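PDB 2JHP: core protein VP4 from Bluetongue virus, which caps the viral messenger RNA in the core as a multifunctional enzyme, binding S-adenosyl-L-homocysteine and guanine at two separate sets of pockets. Local coordinates for residues Met574-Ser579 with Glu639-Leu644; Gly472-Leu477 with Lys487-Asp492; Ser302-His307 with Tyr322-Pro327. All blocks are in the same frame, centred on the assembly; numbering follows the deposited sequence.

Contact 1. Residues Met574-Ser579 with Glu639-Leu644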
ATOM      1  N   MET A 574      27.188  16.442   0.372  1.00 -8.04           N
ATOM      2  CA  MET A 574      27.522  16.596   1.787  1.00 11.75           C
ATOM      3  C   MET A 574      29.031  16.501   2.016  1.00 26.16           C
ATOM      4  O   MET A 574      29.566  17.134   2.928  1.00 33.38           O
ATOM      5  CB  MET A 574      26.715  15.615   2.675  1.00-12.68           C
ATOM      6  CG  MET A 574      27.312  14.246   2.915  1.00 22.98           C
ATOM      7  SD  MET A 574      28.605  14.228   4.164  1.00 17.30           S
ATOM      8  CE  MET A 574      27.957  15.408   5.319  1.00 -8.83           C
ATOM      9  N   ILE A 575      29.700  15.723   1.167  1.00 41.27           N
ATOM     10  CA  ILE A 575      31.134  15.448   1.280  1.00 50.87           C
ATOM     11  C   ILE A 575      31.986  16.659   0.889  1.00 32.55           C
ATOM     12  O   ILE A 575      32.868  17.070   1.645  1.00 34.15           O
ATOM     13  CB  ILE A 575      31.548  14.198   0.428  1.00 55.30           C
ATOM     14  CG1 ILE A 575      30.878  12.913   0.946  1.00 96.75           C
ATOM     15  CG2 ILE A 575      33.072  14.034   0.358  1.00 47.75           C
ATOM     16  CD1 ILE A 575      31.252  12.510   2.361  1.00 79.27           C
ATOM     17  N   LEU A 576      31.701  17.227  -0.282  1.00 31.84           N
ATOM     18  CA  LEU A 576      32.513  18.303  -0.852  1.00 39.02           C
ATOM     19  C   LEU A 576      32.096  19.687  -0.368  1.00 50.29           C
ATOM     20  O   LEU A 576      32.936  20.477   0.076  1.00 49.16           O
ATOM     21  CB  LEU A 576      32.461  18.258  -2.380  1.00 41.79           C
ATOM     22  CG  LEU A 576      32.535  16.875  -3.029  1.00 18.00           C
ATOM     23  CD1 LEU A 576      32.228  16.975  -4.514  1.00 24.36           C
ATOM     24  CD2 LEU A 576      33.888  16.211  -2.790  1.00 19.08           C
ATOM     25  N   ASP A 577      30.799  19.970  -0.454  1.00 55.55           N
ATOM     26  CA  ASP A 577      30.284  21.300  -0.163  1.00 53.46           C
ATOM     27  C   ASP A 577      30.177  21.646   1.320  1.00 28.66           C
ATOM     28  O   ASP A 577      29.972  22.809   1.661  1.00 22.43           O
ATOM     29  CB  ASP A 577      28.918  21.504  -0.833  1.00 69.75           C
ATOM     30  CG  ASP A 577      29.028  21.892  -2.302  1.00 91.30           C
ATOM     31  OD1 ASP A 577      27.963  22.001  -2.956  1.00 -2.80           O
ATOM     32  OD2 ASP A 577      30.163  22.095  -2.807  1.00  6.22           O
ATOM     33  N   TRP A 578      30.320  20.661   2.203  1.00 29.45           N
ATOM     34  CA  TRP A 578      29.870  20.858   3.581  1.00 12.47           C
ATOM     35  C   TRP A 578      30.834  20.542   4.747  1.00 15.59           C
ATOM     36  O   TRP A 578      30.717  21.159   5.808  1.00  8.52           O
ATOM     37  CB  TRP A 578      28.532  20.125   3.789  1.00  7.64           C
ATOM     38  CG  TRP A 578      27.888  20.381   5.111  1.00 18.35           C
ATOM     39  CD1 TRP A 578      27.041  21.398   5.421  1.00 24.96           C
ATOM     40  CD2 TRP A 578      28.044  19.608   6.308  1.00 31.56           C
ATOM     41  NE1 TRP A 578      26.654  21.312   6.735  1.00127.79           N
ATOM     42  CE2 TRP A 578      27.255  20.220   7.304  1.00 66.30           C
ATOM     43  CE3 TRP A 578      28.766  18.449   6.631  1.00 -4.53           C
ATOM     44  CZ2 TRP A 578      27.171  19.720   8.607  1.00 17.22           C
ATOM     45  CZ3 TRP A 578      28.690  17.954   7.929  1.00 42.47           C
ATOM     46  CH2 TRP A 578      27.895  18.590   8.902  1.00 14.79           C
ATOM     47  N   SER A 579      31.788  19.627   4.570  1.00 20.17           N
ATOM     48  CA  SER A 579      32.194  18.807   5.721  1.00 21.40           C
ATOM     49  C   SER A 579      33.528  18.841   6.539  1.00 12.40           C
ATOM     50  O   SER A 579      33.450  18.613   7.751  1.00 15.89           O
ATOM     51  CB  SER A 579      31.904  17.329   5.381  1.00 18.05           C
ATOM     52  OG  SER A 579      32.796  16.834   4.393  1.00 25.55           O
ATOM     53  N   GLU A 639      32.085  11.858 -14.568  1.00-14.62           N
ATOM     54  CA  GLU A 639      32.042  13.107 -15.332  1.00-19.41           C
ATOM     55  C   GLU A 639      31.236  14.214 -14.630  1.00 -9.62           C
ATOM     56  O   GLU A 639      31.118  15.332 -15.152  1.00 -0.34           O
ATOM     57  CB  GLU A 639      31.514  12.860 -16.749  1.00-20.00           C
ATOM     58  CG  GLU A 639      32.438  12.017 -17.622  1.00 -4.64           C
ATOM     59  CD  GLU A 639      32.094  12.106 -19.102  1.00-18.99           C
ATOM     60  OE1 GLU A 639      32.404  13.142 -19.738  1.00 -5.34           O
ATOM     61  OE2 GLU A 639      31.522  11.126 -19.631  1.00 13.78           O
ATOM     62  N   LEU A 640      30.688  13.899 -13.456  1.00 -5.95           N
ATOM     63  CA  LEU A 640      30.065  14.904 -12.598  1.00 -5.60           C
ATOM     64  C   LEU A 640      31.030  15.423 -11.533  1.00-12.52           C
ATOM     65  O   LEU A 640      31.033  16.615 -11.242  1.00-13.76           O
ATOM     66  CB  LEU A 640      28.787  14.370 -11.947  1.00 -2.60           C
ATOM     67  CG  LEU A 640      27.988  15.358 -11.085  1.00  3.91           C
ATOM     68  CD1 LEU A 640      26.495  15.194 -11.319  1.00  6.87           C
ATOM     69  CD2 LEU A 640      28.334  15.223  -9.595  1.00  8.75           C
ATOM     70  N   LEU A 641      31.830  14.538 -10.943  1.00-15.73           N
ATOM     71  CA  LEU A 641      32.789  14.950  -9.918  1.00-12.86           C
ATOM     72  C   LEU A 641      33.952  15.762 -10.494  1.00 -9.24           C
ATOM     73  O   LEU A 641      34.405  16.725  -9.874  1.00 -7.88           O
ATOM     74  CB  LEU A 641      33.315  13.747  -9.127  1.00 -7.74           C
ATOM     75  CG  LEU A 641      32.594  13.234  -7.868  1.00-12.37           C
ATOM     76  CD1 LEU A 641      32.034  14.379  -7.028  1.00-14.24           C
ATOM     77  CD2 LEU A 641      31.498  12.245  -8.205  1.00-15.73           C
ATOM     78  N   ARG A 642      34.415  15.373 -11.683  1.00 -8.63           N
ATOM     79  CA  ARG A 642      35.492  16.083 -12.384  1.00 -7.93           C
ATOM     80  C   ARG A 642      34.989  17.305 -13.162  1.00-11.80           C
ATOM     81  O   ARG A 642      35.560  17.676 -14.188  1.00-13.36           O
ATOM     82  CB  ARG A 642      36.286  15.130 -13.298  1.00 -3.89           C
ATOM     83  CG  ARG A 642      35.455  14.374 -14.345  1.00  1.81           C
ATOM     84  CD  ARG A 642      36.240  13.228 -14.998  1.00 -3.68           C
ATOM     85  NE  ARG A 642      36.649  12.185 -14.045  1.00 -7.45           N
ATOM     86  CZ  ARG A 642      37.478  11.178 -14.339  1.00 12.20           C
ATOM     87  NH1 ARG A 642      37.789  10.291 -13.400  1.00  1.61           N
ATOM     88  NH2 ARG A 642      38.002  11.053 -15.566  1.00  5.87           N
ATOM     89  N   HIS A 643      33.919  17.916 -12.659  1.00 -9.59           N
ATOM     90  CA  HIS A 643      33.347  19.128 -13.229  1.00 -5.35           C
ATOM     91  C   HIS A 643      32.494  19.801 -12.146  1.00 -1.70           C
ATOM     92  O   HIS A 643      32.794  20.917 -11.725  1.00 -5.82           O
ATOM     93  CB  HIS A 643      32.521  18.801 -14.482  1.00 -4.66           C
ATOM     94  CG  HIS A 643      32.628  19.827 -15.572  1.00 14.11           C
ATOM     95  ND1 HIS A 643      31.522  20.389 -16.176  1.00 22.74           N
ATOM     96  CD2 HIS A 643      33.708  20.386 -16.171  1.00 29.44           C
ATOM     97  CE1 HIS A 643      31.917  21.252 -17.097  1.00 23.90           C
ATOM     98  NE2 HIS A 643      33.239  21.270 -17.113  1.00 29.82           N
ATOM     99  N   LEU A 644      31.468  19.083 -11.675  1.00  6.72           N
ATOM    100  CA  LEU A 644      30.521  19.531 -10.627  1.00 12.99           C
ATOM    101  C   LEU A 644      29.747  20.798 -10.998  1.00 16.65           C
ATOM    102  O   LEU A 644      29.947  21.872 -10.428  1.00 17.74           O
ATOM    103  CB  LEU A 644      31.201  19.665  -9.249  1.00 13.09           C
ATOM    104  CG  LEU A 644      30.340  19.598  -7.978  1.00 12.72           C
ATOM    105  CD1 LEU A 644      29.979  18.153  -7.604  1.00 20.68           C
ATOM    106  CD2 LEU A 644      31.048  20.290  -6.818  1.00 14.43           C
ATOM    107  OXT LEU A 644      28.890  20.769 -11.883  1.00 18.41           O
TER
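Leu-576, in helix 568-576, aims its side chain at the C-terminus of the chain and brings one methyl, CD1, against the methyls of both Leu-641 and Leu-644. Leu-576 CD1 stands 3.6 Å from Leu-641 CD1. It is 4.0 Å from Leu-576 CD1 to Leu-644 CD1, so a single branch carries both contacts. The chain of Leu-576 is extended beyond CB, with CG opposite the carbonyl carbon (chi1 -41°) and CD1 trans to CA, which gives it its reach. Leu-641 belongs to the last turn of helix 635-641, and its CD1 swings toward Leu-576. Leu-644 comes from beyond the helix end, its CG turned opposite the backbone N (chi1 -157°). Next along the segment, Asp-577 touches marginally: Asp-577 OD2 lies 4.5 Å from Leu-644 CD2. Asp-577 OD2 is also 7.6 Å from Leu-644 O of the terminal carboxylate. Ser-579 closes the segment by bonding back to the helix, Ser-579 OG to Ile-575 O at 2.8 Å.

Helix 612-625 fills in around the pair: Leu-576 touches Arg-612 and Leu-641 touches Ile-616. Leu-641 also meets Phe-572 of helix 568-576. Between the two segments the contact is methyl against methyl, a small apolar patch with no hydrogen bond across it. The two carboxylates at its margin are both exposed, so solvent probably screens their like charges.

Contact 2. Residues Gly472-Leu477 with Lys487-Asp492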
ATOM      1  N   GLY A 472      15.626   4.676   5.685  1.00 14.95           N
ATOM      2  CA  GLY A 472      16.126   6.010   5.374  1.00 16.15           C
ATOM      3  C   GLY A 472      15.003   6.911   4.902  1.00 16.50           C
ATOM      4  O   GLY A 472      14.874   8.053   5.350  1.00 16.17           O
ATOM      5  N   ALA A 473      14.173   6.369   4.019  1.00 12.79           N
ATOM      6  CA  ALA A 473      13.054   7.082   3.431  1.00 11.04           C
ATOM      7  C   ALA A 473      12.077   7.553   4.488  1.00 13.95           C
ATOM      8  O   ALA A 473      11.591   8.685   4.417  1.00 13.25           O
ATOM      9  CB  ALA A 473      12.357   6.211   2.421  1.00 14.21           C
ATOM     10  N   ILE A 474      11.800   6.701   5.469  1.00  7.80           N
ATOM     11  CA  ILE A 474      10.875   7.046   6.543  1.00 10.51           C
ATOM     12  C   ILE A 474      11.475   8.128   7.452  1.00 11.82           C
ATOM     13  O   ILE A 474      10.812   9.098   7.795  1.00 14.18           O
ATOM     14  CB  ILE A 474      10.456   5.798   7.348  1.00  7.72           C
ATOM     15  CG1 ILE A 474       9.567   4.867   6.494  1.00 20.24           C
ATOM     16  CG2 ILE A 474       9.797   6.187   8.670  1.00  9.40           C
ATOM     17  CD1 ILE A 474       8.061   5.235   6.386  1.00 10.71           C
ATOM     18  N   LEU A 475      12.738   7.951   7.817  1.00 13.23           N
ATOM     19  CA  LEU A 475      13.460   8.889   8.655  1.00 14.29           C
ATOM     20  C   LEU A 475      13.592  10.260   7.989  1.00  6.01           C
ATOM     21  O   LEU A 475      13.555  11.296   8.660  1.00 14.79           O
ATOM     22  CB  LEU A 475      14.842   8.314   8.966  1.00 31.25           C
ATOM     23  CG  LEU A 475      15.073   7.591  10.299  1.00 21.39           C
ATOM     24  CD1 LEU A 475      13.849   7.566  11.217  1.00 11.89           C
ATOM     25  CD2 LEU A 475      15.630   6.210  10.078  1.00 32.79           C
ATOM     26  N   PHE A 476      13.757  10.256   6.670  1.00  9.65           N
ATOM     27  CA  PHE A 476      13.741  11.476   5.895  1.00 15.68           C
ATOM     28  C   PHE A 476      12.398  12.195   6.039  1.00 12.62           C
ATOM     29  O   PHE A 476      12.364  13.405   6.267  1.00 20.56           O
ATOM     30  CB  PHE A 476      14.031  11.185   4.427  1.00 14.69           C
ATOM     31  CG  PHE A 476      14.217  12.421   3.597  1.00  4.11           C
ATOM     32  CD1 PHE A 476      15.423  13.123   3.632  1.00 11.91           C
ATOM     33  CD2 PHE A 476      13.189  12.899   2.793  1.00 14.82           C
ATOM     34  CE1 PHE A 476      15.605  14.257   2.869  1.00  9.82           C
ATOM     35  CE2 PHE A 476      13.366  14.032   2.031  1.00 23.35           C
ATOM     36  CZ  PHE A 476      14.580  14.712   2.068  1.00 -3.66           C
ATOM     37  N   LEU A 477      11.307  11.444   5.920  1.00 18.72           N
ATOM     38  CA  LEU A 477       9.962  12.011   6.011  1.00  7.48           C
ATOM     39  C   LEU A 477       9.602  12.387   7.427  1.00 17.95           C
ATOM     40  O   LEU A 477       8.883  13.347   7.628  1.00 16.63           O
ATOM     41  CB  LEU A 477       8.901  11.059   5.417  1.00 -6.12           C
ATOM     42  CG  LEU A 477       9.010  10.790   3.913  1.00 13.31           C
ATOM     43  CD1 LEU A 477       8.281   9.519   3.489  1.00  9.94           C
ATOM     44  CD2 LEU A 477       8.523  12.005   3.143  1.00 16.44           C
ATOM     45  N   LYS A 487       7.024  10.944  14.629  1.00 13.65           N
ATOM     46  CA  LYS A 487       8.173  10.295  15.261  1.00 12.67           C
ATOM     47  C   LYS A 487       7.795   8.944  15.871  1.00 11.79           C
ATOM     48  O   LYS A 487       8.605   8.011  15.881  1.00 20.28           O
ATOM     49  CB  LYS A 487       8.770  11.194  16.348  1.00 14.40           C
ATOM     50  CG  LYS A 487      10.125  11.794  16.014  1.00 14.50           C
ATOM     51  CD  LYS A 487      10.029  13.204  15.473  1.00 -3.82           C
ATOM     52  CE  LYS A 487      11.328  13.974  15.731  1.00 -4.18           C
ATOM     53  NZ  LYS A 487      11.413  14.501  17.138  1.00 24.57           N
ATOM     54  N   ASP A 488       6.557   8.862  16.359  1.00  5.69           N
ATOM     55  CA  ASP A 488       6.044   7.727  17.127  1.00 -3.80           C
ATOM     56  C   ASP A 488       5.599   6.507  16.272  1.00 10.96           C
ATOM     57  O   ASP A 488       5.230   5.447  16.803  1.00 11.81           O
ATOM     58  CB  ASP A 488       4.901   8.229  18.005  1.00-17.72           C
ATOM     59  CG  ASP A 488       4.606   7.314  19.151  1.00-11.74           C
ATOM     60  OD1 ASP A 488       5.534   6.931  19.877  1.00 11.73           O
ATOM     61  OD2 ASP A 488       3.433   6.978  19.320  1.00 12.01           O
ATOM     62  N   LEU A 489       5.651   6.668  14.952  1.00 13.11           N
ATOM     63  CA  LEU A 489       5.326   5.611  13.995  1.00  9.39           C
ATOM     64  C   LEU A 489       5.869   4.237  14.397  1.00 11.28           C
ATOM     65  O   LEU A 489       7.080   4.060  14.584  1.00 10.14           O
ATOM     66  CB  LEU A 489       5.872   5.962  12.607  1.00 15.15           C
ATOM     67  CG  LEU A 489       5.536   4.976  11.483  1.00 25.70           C
ATOM     68  CD1 LEU A 489       4.040   5.001  11.163  1.00 19.49           C
ATOM     69  CD2 LEU A 489       6.350   5.276  10.232  1.00  5.62           C
ATOM     70  N   THR A 490       4.962   3.277  14.531  1.00 14.29           N
ATOM     71  CA  THR A 490       5.341   1.905  14.765  1.00 14.82           C
ATOM     72  C   THR A 490       5.592   1.255  13.415  1.00 16.08           C
ATOM     73  O   THR A 490       4.684   1.156  12.571  1.00 30.08           O
ATOM     74  CB  THR A 490       4.261   1.159  15.562  1.00 17.10           C
ATOM     75  OG1 THR A 490       4.247   1.681  16.891  1.00  0.81           O
ATOM     76  CG2 THR A 490       4.536  -0.352  15.615  1.00  7.19           C
ATOM     77  N   TYR A 491       6.836   0.841  13.207  1.00 26.51           N
ATOM     78  CA  TYR A 491       7.212   0.136  12.002  1.00  8.20           C
ATOM     79  C   TYR A 491       8.496  -0.654  12.244  1.00  9.74           C
ATOM     80  O   TYR A 491       9.150  -0.512  13.272  1.00 19.20           O
ATOM     81  CB  TYR A 491       7.355   1.097  10.821  1.00-10.46           C
ATOM     82  CG  TYR A 491       8.609   1.911  10.864  1.00  9.69           C
ATOM     83  CD1 TYR A 491       9.642   1.667   9.967  1.00 15.63           C
ATOM     84  CD2 TYR A 491       8.783   2.911  11.812  1.00-10.15           C
ATOM     85  CE1 TYR A 491      10.808   2.411  10.002  1.00  4.26           C
ATOM     86  CE2 TYR A 491       9.939   3.647  11.862  1.00  4.43           C
ATOM     87  CZ  TYR A 491      10.951   3.404  10.951  1.00 12.14           C
ATOM     88  OH  TYR A 491      12.111   4.150  10.995  1.00 12.90           O
ATOM     89  N   ASP A 492       8.842  -1.478  11.270  1.00 19.46           N
ATOM     90  CA  ASP A 492       9.924  -2.413  11.406  1.00 14.31           C
ATOM     91  C   ASP A 492      11.049  -1.996  10.455  1.00  8.86           C
ATOM     92  O   ASP A 492      10.940  -2.137   9.235  1.00 16.66           O
ATOM     93  CB  ASP A 492       9.376  -3.830  11.147  1.00 15.30           C
ATOM     94  CG  ASP A 492      10.451  -4.882  11.014  1.00 33.81           C
ATOM     95  OD1 ASP A 492      11.657  -4.607  11.214  1.00 14.51           O
ATOM     96  OD2 ASP A 492      10.064  -6.021  10.685  1.00 20.58           O
TER
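The backbones of Ile-474 and Leu-489 stay 9.4 Å apart, CA to CA, as the irregular run 487-492 passes the side of helix 470-480, so side chains alone bridge the gap. Ile-474 does most of this with CG2, the branch opposite its backbone N. Ile-474 CG2 sits over one face of the Tyr-491 ring, 4.2 Å from the centroid and 26° off the normal, a CH-pi contact displaced toward the hydroxyl end and nearest to CZ. Leu-489 CD2 reaches Ile-474 CG2 at 3.9 Å. Helix 470-480 links strands 466-469 and 499-503, the antiparallel end of a mixed sheet in the 3-2-1-4-5-7-6 order of Rossmann-like methyltransferases, and the run 487-492 belongs to that connection. Leu-475 meets Tyr-491 nearly at a right angle, Leu-475 CD1 lying 3.8 Å from Tyr-491 OH. That hydroxyl has a weak hydrogen bond with Asn-471, one turn back on the helix, while Leu-489 O lies in the ring plane at the edge and accepts from Arg-63. Ile-474 also rests on Phe-117, Ala-120 and Leu-121 of helix 114-128. Asp-492 ends the run as N-cap of helix 493-496 and forms a salt bridge with Arg-110.

Contact 3. Residues Ser302-His307 with Tyr322-Pro327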
ATOM      1  N   SER A 302     -23.506   4.194 -13.389  1.00 13.45           N
ATOM      2  CA  SER A 302     -23.530   2.749 -13.214  1.00 11.73           C
ATOM      3  C   SER A 302     -24.815   2.276 -12.558  1.00 21.07           C
ATOM      4  O   SER A 302     -25.499   3.042 -11.885  1.00 22.89           O
ATOM      5  CB  SER A 302     -22.327   2.291 -12.379  1.00 16.19           C
ATOM      6  OG  SER A 302     -22.095   3.171 -11.286  1.00 15.86           O
ATOM      7  N   ALA A 303     -25.136   1.005 -12.758  1.00 26.26           N
ATOM      8  CA  ALA A 303     -26.307   0.406 -12.143  1.00 19.24           C
ATOM      9  C   ALA A 303     -25.973  -0.983 -11.634  1.00 27.05           C
ATOM     10  O   ALA A 303     -25.172  -1.704 -12.241  1.00 20.14           O
ATOM     11  CB  ALA A 303     -27.459   0.348 -13.132  1.00 18.12           C
ATOM     12  N   LEU A 304     -26.574  -1.344 -10.506  1.00 15.35           N
ATOM     13  CA  LEU A 304     -26.516  -2.723 -10.025  1.00 21.17           C
ATOM     14  C   LEU A 304     -27.931  -3.284  -9.865  1.00 13.52           C
ATOM     15  O   LEU A 304     -28.691  -2.838  -9.002  1.00 17.83           O
ATOM     16  CB  LEU A 304     -25.731  -2.813  -8.717  1.00 11.54           C
ATOM     17  CG  LEU A 304     -25.138  -4.179  -8.355  1.00 22.07           C
ATOM     18  CD1 LEU A 304     -24.058  -4.636  -9.340  1.00 19.19           C
ATOM     19  CD2 LEU A 304     -24.567  -4.110  -6.964  1.00 17.70           C
ATOM     20  N   ILE A 305     -28.276  -4.253 -10.707  1.00 17.15           N
ATOM     21  CA  ILE A 305     -29.626  -4.824 -10.719  1.00 16.82           C
ATOM     22  C   ILE A 305     -29.701  -6.248 -10.133  1.00 20.14           C
ATOM     23  O   ILE A 305     -28.824  -7.087 -10.369  1.00 16.17           O
ATOM     24  CB  ILE A 305     -30.235  -4.825 -12.163  1.00 17.02           C
ATOM     25  CG1 ILE A 305     -29.879  -3.535 -12.941  1.00 10.01           C
ATOM     26  CG2 ILE A 305     -31.749  -5.094 -12.122  1.00 11.40           C
ATOM     27  CD1 ILE A 305     -30.529  -2.239 -12.440  1.00 15.73           C
ATOM     28  N   LYS A 306     -30.761  -6.502  -9.372  1.00 22.45           N
ATOM     29  CA  LYS A 306     -31.087  -7.840  -8.887  1.00 19.17           C
ATOM     30  C   LYS A 306     -31.220  -8.802 -10.066  1.00 29.13           C
ATOM     31  O   LYS A 306     -31.825  -8.463 -11.084  1.00 24.70           O
ATOM     32  CB  LYS A 306     -32.398  -7.790  -8.109  1.00 14.73           C
ATOM     33  CG  LYS A 306     -32.614  -8.925  -7.136  1.00 14.12           C
ATOM     34  CD  LYS A 306     -34.089  -9.012  -6.741  1.00 37.30           C
ATOM     35  CE  LYS A 306     -34.266  -9.388  -5.280  1.00 48.98           C
ATOM     36  NZ  LYS A 306     -33.331 -10.463  -4.874  1.00 19.11           N
ATOM     37  N   HIS A 307     -30.650  -9.994  -9.937  1.00 26.95           N
ATOM     38  CA  HIS A 307     -30.642 -10.930 -11.048  1.00 15.19           C
ATOM     39  C   HIS A 307     -30.909 -12.369 -10.629  1.00 18.27           C
ATOM     40  O   HIS A 307     -29.973 -13.144 -10.439  1.00 19.32           O
ATOM     41  CB  HIS A 307     -29.308 -10.850 -11.792  1.00 14.63           C
ATOM     42  CG  HIS A 307     -29.342 -11.455 -13.158  1.00 14.83           C
ATOM     43  ND1 HIS A 307     -29.006 -12.770 -13.397  1.00 37.65           N
ATOM     44  CD2 HIS A 307     -29.676 -10.927 -14.360  1.00 13.67           C
ATOM     45  CE1 HIS A 307     -29.127 -13.024 -14.687  1.00 11.37           C
ATOM     46  NE2 HIS A 307     -29.538 -11.925 -15.294  1.00 23.69           N
ATOM     47  N   TYR A 322     -21.819  -6.781 -16.763  1.00 19.60           N
ATOM     48  CA  TYR A 322     -21.362  -8.027 -16.149  1.00 17.14           C
ATOM     49  C   TYR A 322     -22.475  -8.674 -15.340  1.00 20.35           C
ATOM     50  O   TYR A 322     -23.404  -8.004 -14.901  1.00 19.93           O
ATOM     51  CB  TYR A 322     -20.164  -7.802 -15.214  1.00 17.75           C
ATOM     52  CG  TYR A 322     -18.929  -7.159 -15.815  1.00 27.40           C
ATOM     53  CD1 TYR A 322     -18.418  -5.986 -15.283  1.00 22.41           C
ATOM     54  CD2 TYR A 322     -18.254  -7.742 -16.894  1.00 15.17           C
ATOM     55  CE1 TYR A 322     -17.276  -5.397 -15.811  1.00 27.49           C
ATOM     56  CE2 TYR A 322     -17.116  -7.157 -17.433  1.00 36.88           C
ATOM     57  CZ  TYR A 322     -16.631  -5.988 -16.885  1.00 79.43           C
ATOM     58  OH  TYR A 322     -15.502  -5.406 -17.409  1.00 16.47           O
ATOM     59  N   LEU A 323     -22.373  -9.987 -15.168  1.00 18.00           N
ATOM     60  CA  LEU A 323     -23.132 -10.703 -14.154  1.00 18.37           C
ATOM     61  C   LEU A 323     -22.128 -11.390 -13.236  1.00 16.67           C
ATOM     62  O   LEU A 323     -21.214 -12.081 -13.701  1.00 18.16           O
ATOM     63  CB  LEU A 323     -24.078 -11.733 -14.778  1.00 13.10           C
ATOM     64  CG  LEU A 323     -25.130 -11.266 -15.792  1.00 36.47           C
ATOM     65  CD1 LEU A 323     -25.764 -12.470 -16.505  1.00-11.87           C
ATOM     66  CD2 LEU A 323     -26.204 -10.402 -15.154  1.00  9.61           C
ATOM     67  N   PHE A 324     -22.262 -11.182 -11.932  1.00 21.72           N
ATOM     68  CA  PHE A 324     -21.354 -11.864 -11.021  1.00 17.19           C
ATOM     69  C   PHE A 324     -21.971 -12.424  -9.757  1.00 16.02           C
ATOM     70  O   PHE A 324     -23.076 -12.041  -9.375  1.00 17.75           O
ATOM     71  CB  PHE A 324     -20.116 -11.024 -10.697  1.00 31.06           C
ATOM     72  CG  PHE A 324     -20.358  -9.551 -10.636  1.00 34.04           C
ATOM     73  CD1 PHE A 324     -21.339  -9.022  -9.809  1.00 31.80           C
ATOM     74  CD2 PHE A 324     -19.561  -8.688 -11.383  1.00 27.51           C
ATOM     75  CE1 PHE A 324     -21.541  -7.645  -9.737  1.00 31.78           C
ATOM     76  CE2 PHE A 324     -19.744  -7.306 -11.325  1.00 25.64           C
ATOM     77  CZ  PHE A 324     -20.734  -6.784 -10.497  1.00 25.00           C
ATOM     78  N   PRO A 325     -21.248 -13.357  -9.113  1.00 24.38           N
ATOM     79  CA  PRO A 325     -21.714 -13.968  -7.873  1.00 19.53           C
ATOM     80  C   PRO A 325     -21.741 -12.959  -6.731  1.00 24.09           C
ATOM     81  O   PRO A 325     -21.087 -11.917  -6.804  1.00 20.03           O
ATOM     82  CB  PRO A 325     -20.679 -15.064  -7.601  1.00 16.00           C
ATOM     83  CG  PRO A 325     -19.916 -15.228  -8.882  1.00 18.67           C
ATOM     84  CD  PRO A 325     -19.935 -13.887  -9.527  1.00 14.59           C
ATOM     85  N   GLN A 326     -22.510 -13.275  -5.697  1.00 18.81           N
ATOM     86  CA  GLN A 326     -22.716 -12.379  -4.565  1.00 16.26           C
ATOM     87  C   GLN A 326     -21.982 -12.866  -3.326  1.00 16.25           C
ATOM     88  O   GLN A 326     -22.231 -13.977  -2.857  1.00 28.87           O
ATOM     89  CB  GLN A 326     -24.205 -12.243  -4.244  1.00 -9.33           C
ATOM     90  CG  GLN A 326     -25.064 -11.881  -5.442  1.00 11.93           C
ATOM     91  CD  GLN A 326     -26.436 -11.436  -5.027  1.00 17.96           C
ATOM     92  OE1 GLN A 326     -26.588 -10.429  -4.334  1.00 22.93           O
ATOM     93  NE2 GLN A 326     -27.449 -12.181  -5.438  1.00 17.85           N
ATOM     94  N   PRO A 327     -21.067 -12.036  -2.799  1.00 18.87           N
ATOM     95  CA  PRO A 327     -20.390 -12.348  -1.544  1.00 15.58           C
ATOM     96  C   PRO A 327     -21.404 -12.460  -0.411  1.00 15.36           C
ATOM     97  O   PRO A 327     -22.324 -11.644  -0.331  1.00 20.80           O
ATOM     98  CB  PRO A 327     -19.476 -11.135  -1.317  1.00 24.39           C
ATOM     99  CG  PRO A 327     -19.392 -10.448  -2.608  1.00 16.57           C
ATOM    100  CD  PRO A 327     -20.631 -10.748  -3.365  1.00 21.31           C
TER
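Two side-chain contacts link His-307 to Leu-323 and Leu-304 to Phe-324. The first is a CH-pi interaction: CD2 of Leu-323 lies over the middle of the imidazole of His-307, 3.7 Å from the centroid and 13° off the ring normal. Leu-323 CD1, on the same side of the ring, lies out toward the CE1-NE2 edge, 3.9 Å from His-307 CE1. The imidazole takes this position with CG opposite the backbone N (chi1 -163°), and the two side chains cross at about a right angle. The second contact is a methyl at a ring edge. Leu-304 CD1 lies close to the plane of the Phe-324 ring, 3.9 Å from Phe-324 CE1, while the ring also touches Phe-339 and Leu-386.

Strand 335-341 lies between 302-308 and 322-324 in the mixed sheet, whose 3-2-1-4-5-7-6 order is that of class I methyltransferases; Ala-303 and Ile-305 bond to Met-340 and Asn-338. Strand 260-264 pairs with the other edge of 302-308, through Phe-262 and Trp-264. With no hydrogen bond across them, contact between these segments rests on buried methyls against rings, while the backbone pairing of 302-307 is with its neighbouring strands.

How the contacts relate
The three contacts follow one another along the chain in the order 3, 2, 1 and none touches another. Contacts 2 and 3 belong to two separate methyltransferase-like folds, contact 2 in the connection between the last two strands of one sheet, contact 3 within the other sheet, their centres 43 Å apart. In contact 2, Tyr-491 is about 8 Å from a guanine and Ile-474 about 12 Å from an S-adenosyl-L-homocysteine. In contact 3, Leu-304 is about 10 Å from a second guanine and about 11 Å from a second S-adenosyl-L-homocysteine. Contact 1 shares the side of contact 2, nearest atoms about 11 Å apart, but its centre is 62 Å from that of contact 3.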